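Local atomic coordinates of nidogen (PDB entry 1NPE), a protein that probably serves as a basement-membrane linker, its six-bladed YWTD beta-propeller domain offering a surface for binding laminin. Residues G1-E13 and P247-S261. Sequence-based numbering, arbitrary orientation.
With CD (cadmium ion), chain G.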
loop_
_atom_site.group_PDB
_atom_site.type_symbol
_atom_site.label_atom_id
_atom_site.label_comp_id
_atom_site.label_asym_id
_atom_site.label_seq_id
_atom_site.Cartn_x
_atom_site.Cartn_y
_atom_site.Cartn_z
ATOM N N GLY A 1 -3.020 -28.007 -10.100
ATOM C CA GLY A 1 -4.159 -27.197 -10.633
ATOM C C GLY A 1 -4.230 -25.811 -10.016
ATOM O O GLY A 1 -4.548 -24.840 -10.700
ATOM N N THR A 2 -3.955 -25.731 -8.714
ATOM C CA THR A 2 -3.978 -24.467 -7.986
ATOM C C THR A 2 -2.559 -23.935 -7.792
ATOM O O THR A 2 -1.645 -24.680 -7.436
ATOM C CB THR A 2 -4.647 -24.620 -6.612
ATOM O OG1 THR A 2 -3.889 -25.539 -5.817
ATOM C CG2 THR A 2 -6.069 -25.145 -6.763
ATOM N N HIS A 3 -2.382 -22.638 -8.014
ATOM C CA HIS A 3 -1.068 -22.029 -7.880
ATOM C C HIS A 3 -1.081 -20.842 -6.939
ATOM O O HIS A 3 -2.130 -20.257 -6.663
ATOM C CB HIS A 3 -0.556 -21.573 -9.253
ATOM C CG HIS A 3 -0.530 -22.660 -10.285
ATOM N ND1 HIS A 3 -1.664 -23.094 -10.939
ATOM C CD2 HIS A 3 0.490 -23.411 -10.763
ATOM C CE1 HIS A 3 -1.344 -24.067 -11.773
ATOM N NE2 HIS A 3 -0.043 -24.278 -11.685
ATOM N N LEU A 4 0.096 -20.524 -6.415
ATOM C CA LEU A 4 0.281 -19.382 -5.533
ATOM C C LEU A 4 0.930 -18.311 -6.393
ATOM O O LEU A 4 1.818 -18.610 -7.195
ATOM C CB LEU A 4 1.227 -19.718 -4.382
ATOM C CG LEU A 4 0.655 -19.931 -2.987
ATOM C CD1 LEU A 4 1.815 -20.116 -2.019
ATOM C CD2 LEU A 4 -0.191 -18.740 -2.572
ATOM N N LEU A 5 0.490 -17.073 -6.218
ATOM C CA LEU A 5 1.023 -15.956 -6.980
ATOM C C LEU A 5 1.374 -14.815 -6.046
ATOM O O LEU A 5 0.581 -14.462 -5.168
ATOM C CB LEU A 5 -0.020 -15.473 -7.993
ATOM C CG LEU A 5 -0.383 -16.409 -9.147
ATOM C CD1 LEU A 5 -1.804 -16.162 -9.604
ATOM C CD2 LEU A 5 0.590 -16.212 -10.285
ATOM N N PHE A 6 2.578 -14.269 -6.195
ATOM C CA PHE A 6 2.976 -13.137 -5.370
ATOM C C PHE A 6 3.715 -12.058 -6.154
ATOM O O PHE A 6 4.283 -12.321 -7.210
ATOM C CB PHE A 6 3.736 -13.567 -4.107
ATOM C CG PHE A 6 5.074 -14.201 -4.364
ATOM C CD1 PHE A 6 5.209 -15.589 -4.372
ATOM C CD2 PHE A 6 6.210 -13.414 -4.525
ATOM C CE1 PHE A 6 6.458 -16.191 -4.528
ATOM C CE2 PHE A 6 7.465 -14.001 -4.681
ATOM C CZ PHE A 6 7.589 -15.398 -4.680
ATOM N N ALA A 7 3.681 -10.835 -5.636
ATOM C CA ALA A 7 4.306 -9.704 -6.296
ATOM C C ALA A 7 5.656 -9.262 -5.744
ATOM O O ALA A 7 5.929 -9.370 -4.549
ATOM C CB ALA A 7 3.345 -8.524 -6.302
ATOM N N GLN A 8 6.492 -8.775 -6.657
ATOM C CA GLN A 8 7.817 -8.234 -6.366
ATOM C C GLN A 8 7.985 -7.077 -7.336
ATOM O O GLN A 8 7.176 -6.913 -8.257
ATOM C CB GLN A 8 8.922 -9.262 -6.610
ATOM C CG GLN A 8 9.265 -10.111 -5.401
ATOM C CD GLN A 8 10.362 -11.128 -5.680
ATOM O OE1 GLN A 8 10.351 -11.802 -6.707
ATOM N NE2 GLN A 8 11.306 -11.251 -4.757
ATOM N N THR A 9 9.002 -6.250 -7.110
ATOM C CA THR A 9 9.255 -5.119 -7.989
ATOM C C THR A 9 9.628 -5.662 -9.357
ATOM O O THR A 9 10.516 -6.506 -9.476
ATOM C CB THR A 9 10.386 -4.216 -7.444
ATOM O OG1 THR A 9 9.968 -3.613 -6.213
ATOM C CG2 THR A 9 10.742 -3.120 -8.432
ATOM N N GLY A 10 8.871 -5.234 -10.367
ATOM C CA GLY A 10 9.113 -5.639 -11.742
ATOM C C GLY A 10 8.630 -7.010 -12.181
ATOM O O GLY A 10 8.917 -7.414 -13.306
ATOM N N LYS A 11 7.866 -7.707 -11.340
ATOM C CA LYS A 11 7.390 -9.046 -11.699
ATOM C C LYS A 11 6.309 -9.617 -10.789
ATOM O O LYS A 11 5.976 -9.045 -9.755
ATOM C CB LYS A 11 8.569 -10.025 -11.684
ATOM C CG LYS A 11 9.316 -10.042 -10.357
ATOM C CD LYS A 11 10.447 -11.063 -10.330
ATOM C CE LYS A 11 9.912 -12.483 -10.319
ATOM N NZ LYS A 11 11.027 -13.451 -10.181
ATOM N N ILE A 12 5.745 -10.738 -11.226
ATOM C CA ILE A 12 4.752 -11.486 -10.465
ATOM C C ILE A 12 5.278 -12.923 -10.518
ATOM O O ILE A 12 5.504 -13.463 -11.604
ATOM C CB ILE A 12 3.340 -11.466 -11.097
ATOM C CG1 ILE A 12 2.730 -10.063 -11.041
ATOM C CG2 ILE A 12 2.426 -12.437 -10.354
ATOM C CD1 ILE A 12 1.369 -9.989 -11.714
ATOM N N GLU A 13 5.508 -13.518 -9.351
ATOM C CA GLU A 13 6.014 -14.883 -9.264
ATOM C C GLU A 13 4.885 -15.908 -9.170
ATOM O O GLU A 13 3.798 -15.612 -8.677
ATOM C CB GLU A 13 6.958 -15.027 -8.068
ATOM C CG GLU A 13 7.748 -16.344 -8.018
ATOM C CD GLU A 13 8.911 -16.408 -9.010
ATOM O OE1 GLU A 13 9.002 -15.554 -9.913
ATOM O OE2 GLU A 13 9.747 -17.323 -8.881
ATOM N N PRO A 247 12.477 -16.613 -2.109
ATOM C CA PRO A 247 12.834 -16.544 -3.530
ATOM C C PRO A 247 14.311 -16.136 -3.619
ATOM O O PRO A 247 14.783 -15.359 -2.793
ATOM C CB PRO A 247 11.916 -15.446 -4.061
ATOM C CG PRO A 247 11.618 -14.609 -2.851
ATOM C CD PRO A 247 11.428 -15.637 -1.777
ATOM N N HIS A 248 15.044 -16.688 -4.584
ATOM C CA HIS A 248 16.469 -16.378 -4.733
ATOM C C HIS A 248 16.776 -14.880 -4.803
ATOM O O HIS A 248 17.731 -14.409 -4.184
ATOM C CB HIS A 248 17.067 -17.120 -5.934
ATOM C CG HIS A 248 17.199 -18.596 -5.718
ATOM N ND1 HIS A 248 18.022 -19.133 -4.751
ATOM C CD2 HIS A 248 16.562 -19.643 -6.294
ATOM C CE1 HIS A 248 17.878 -20.445 -4.734
ATOM N NE2 HIS A 248 17.000 -20.781 -5.661
ATOM N N LYS A 249 15.960 -14.145 -5.550
ATOM C CA LYS A 249 16.120 -12.700 -5.681
ATOM C C LYS A 249 15.392 -12.100 -4.473
ATOM O O LYS A 249 14.169 -11.932 -4.493
ATOM C CB LYS A 249 15.488 -12.225 -6.993
ATOM C CG LYS A 249 15.716 -10.764 -7.296
ATOM C CD LYS A 249 16.683 -10.584 -8.430
ATOM C CE LYS A 249 16.107 -11.082 -9.733
ATOM N NZ LYS A 249 17.041 -10.845 -10.865
ATOM N N GLN A 250 16.151 -11.802 -3.421
ATOM C CA GLN A 250 15.596 -11.284 -2.169
ATOM C C GLN A 250 15.094 -9.833 -2.138
ATOM O O GLN A 250 15.476 -9.056 -1.262
ATOM C CB GLN A 250 16.579 -11.556 -1.012
ATOM C CG GLN A 250 16.929 -13.051 -0.821
ATOM C CD GLN A 250 17.930 -13.319 0.315
ATOM O OE1 GLN A 250 19.019 -12.733 0.361
ATOM N NE2 GLN A 250 17.567 -14.230 1.223
ATOM N N THR A 251 14.229 -9.471 -3.085
ATOM C CA THR A 251 13.664 -8.122 -3.116
ATOM C C THR A 251 12.331 -8.111 -2.345
ATOM O O THR A 251 11.807 -9.163 -1.981
ATOM C CB THR A 251 13.461 -7.598 -4.566
ATOM O OG1 THR A 251 12.457 -8.370 -5.233
ATOM C CG2 THR A 251 14.752 -7.688 -5.356
ATOM N N ARG A 252 11.812 -6.920 -2.069
ATOM C CA ARG A 252 10.567 -6.752 -1.319
ATOM C C ARG A 252 9.360 -7.480 -1.935
ATOM O O ARG A 252 9.026 -7.277 -3.101
ATOM C CB ARG A 252 10.247 -5.262 -1.196
ATOM C CG ARG A 252 9.394 -4.880 -0.002
ATOM C CD ARG A 252 10.210 -4.904 1.262
ATOM N NE ARG A 252 10.172 -3.630 1.970
ATOM C CZ ARG A 252 10.847 -3.378 3.088
ATOM N NH1 ARG A 252 11.614 -4.315 3.633
ATOM N NH2 ARG A 252 10.758 -2.189 3.664
ATOM N N LEU A 253 8.739 -8.352 -1.150
ATOM C CA LEU A 253 7.559 -9.090 -1.590
ATOM C C LEU A 253 6.308 -8.261 -1.297
ATOM O O LEU A 253 6.237 -7.606 -0.265
ATOM C CB LEU A 253 7.449 -10.418 -0.838
ATOM C CG LEU A 253 8.557 -11.461 -0.992
ATOM C CD1 LEU A 253 8.088 -12.751 -0.357
ATOM C CD2 LEU A 253 8.840 -11.705 -2.453
ATOM N N TYR A 254 5.319 -8.305 -2.187
ATOM C CA TYR A 254 4.093 -7.553 -1.966
ATOM C C TYR A 254 2.826 -8.416 -1.901
ATOM O O TYR A 254 2.739 -9.317 -1.069
ATOM C CB TYR A 254 3.973 -6.415 -2.987
ATOM C CG TYR A 254 5.103 -5.414 -2.852
ATOM C CD1 TYR A 254 5.215 -4.615 -1.711
ATOM C CD2 TYR A 254 6.097 -5.310 -3.830
ATOM C CE1 TYR A 254 6.290 -3.742 -1.542
ATOM C CE2 TYR A 254 7.177 -4.437 -3.669
ATOM C CZ TYR A 254 7.268 -3.661 -2.524
ATOM O OH TYR A 254 8.351 -2.835 -2.333
ATOM N N GLY A 255 1.846 -8.124 -2.751
ATOM C CA GLY A 255 0.601 -8.873 -2.752
ATOM C C GLY A 255 0.742 -10.361 -3.002
ATOM O O GLY A 255 1.731 -10.824 -3.574
ATOM N N ILE A 256 -0.275 -11.106 -2.595
ATOM C CA ILE A 256 -0.290 -12.549 -2.755
ATOM C C ILE A 256 -1.728 -13.018 -2.955
ATOM O O ILE A 256 -2.653 -12.519 -2.312
ATOM C CB ILE A 256 0.343 -13.248 -1.521
ATOM C CG1 ILE A 256 0.569 -14.732 -1.790
ATOM C CG2 ILE A 256 -0.518 -13.049 -0.291
ATOM C CD1 ILE A 256 1.433 -15.403 -0.735
ATOM N N THR A 257 -1.912 -13.968 -3.864
ATOM C CA THR A 257 -3.230 -14.500 -4.153
ATOM C C THR A 257 -3.114 -15.950 -4.617
ATOM O O THR A 257 -2.029 -16.413 -4.980
ATOM C CB THR A 257 -3.949 -13.636 -5.222
ATOM O OG1 THR A 257 -5.307 -14.065 -5.357
ATOM C CG2 THR A 257 -3.245 -13.730 -6.572
ATOM N N ILE A 258 -4.223 -16.676 -4.563
ATOM C CA ILE A 258 -4.224 -18.069 -4.981
ATOM C C ILE A 258 -5.044 -18.294 -6.242
ATOM O O ILE A 258 -6.205 -17.896 -6.321
ATOM C CB ILE A 258 -4.717 -18.991 -3.848
ATOM C CG1 ILE A 258 -3.685 -18.997 -2.725
ATOM C CG2 ILE A 258 -4.929 -20.414 -4.357
ATOM C CD1 ILE A 258 -3.990 -19.946 -1.615
ATOM N N ALA A 259 -4.414 -18.913 -7.235
ATOM C CA ALA A 259 -5.068 -19.213 -8.500
ATOM C C ALA A 259 -5.764 -20.561 -8.404
ATOM O O ALA A 259 -5.127 -21.603 -8.525
ATOM C CB ALA A 259 -4.050 -19.227 -9.630
ATOM N N LEU A 260 -7.068 -20.537 -8.163
ATOM C CA LEU A 260 -7.854 -21.762 -8.050
ATOM C C LEU A 260 -8.182 -22.333 -9.424
ATOM O O LEU A 260 -8.348 -21.583 -10.389
ATOM C CB LEU A 260 -9.145 -21.495 -7.273
ATOM C CG LEU A 260 -8.976 -21.133 -5.797
ATOM C CD1 LEU A 260 -10.303 -20.713 -5.199
ATOM C CD2 LEU A 260 -8.384 -22.313 -5.036
ATOM N N SER A 261 -8.275 -23.660 -9.503
ATOM C CA SER A 261 -8.580 -24.352 -10.760
ATOM C C SER A 261 -10.042 -24.201 -11.158
ATOM O O SER A 261 -10.412 -24.461 -12.304
ATOM C CB SER A 261 -8.214 -25.839 -10.661
ATOM O OG SER A 261 -8.826 -26.452 -9.537
HETATM CD CD CD G . 20.017 -17.980 -3.459
HETATM O O HOH W 1 10.794 -6.234 -4.801
HETATM O O HOH W 2 18.773 -15.984 -1.995
#
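Gln8 reaches across to the loop of residues 247-253, and each part of its side chain finds a different partner. CB passes Thr251 OG1 and Arg252 O. With CG anti to its own carbonyl carbon (chi1 -90°) and the chain extended beyond, the methylenes run alongside Leu253, whose CD2 lies 3.4 Å from Gln8 CG. CD stays near both this methyl and Thr251 OG1. At the tip, NE2 donates to Lys249 O at 3.0 Å, nearly along the C=O axis but bent at the hydrogen (135°); Thr251 N shares that acceptor. A glutamine suits the place because its aliphatic stem tolerates leucine while its amide reaches the carbonyl of Lys249. A water accepts from Thr9 N and Thr251 OG1 and donates to Arg252 O.

Along the rest of the contact, the antiparallel strands 2-8 and 256-259 exchange paired backbone bonds at His3-Ala259 and Leu5-Thr257. Ala7 N then bonds to Gly255 O (2.8 Å), and Ala7 O accepts from Tyr254 N. On one face, the branched Leu4 and Ile258 pack methyl against methylene (CD2 to CG1, 3.5 Å), while the flat Phe6 ring suits a place where CE2 touches Leu253 CD2 and Glu13 CB rests over one face, toward the rim. On the other, Leu5 CD1 meets the small Ala259 CB at 3.8 Å.

The C-terminal strand 256-259 thus supplies the innermost strand of a blade whose other three come from the N-terminus, the "Velcro" closure of a beta-propeller. Backbone bonding fixes the register, apolar packing joins the Leu4 and Phe6 face, and the Gln8 amide ties in the irregular loop.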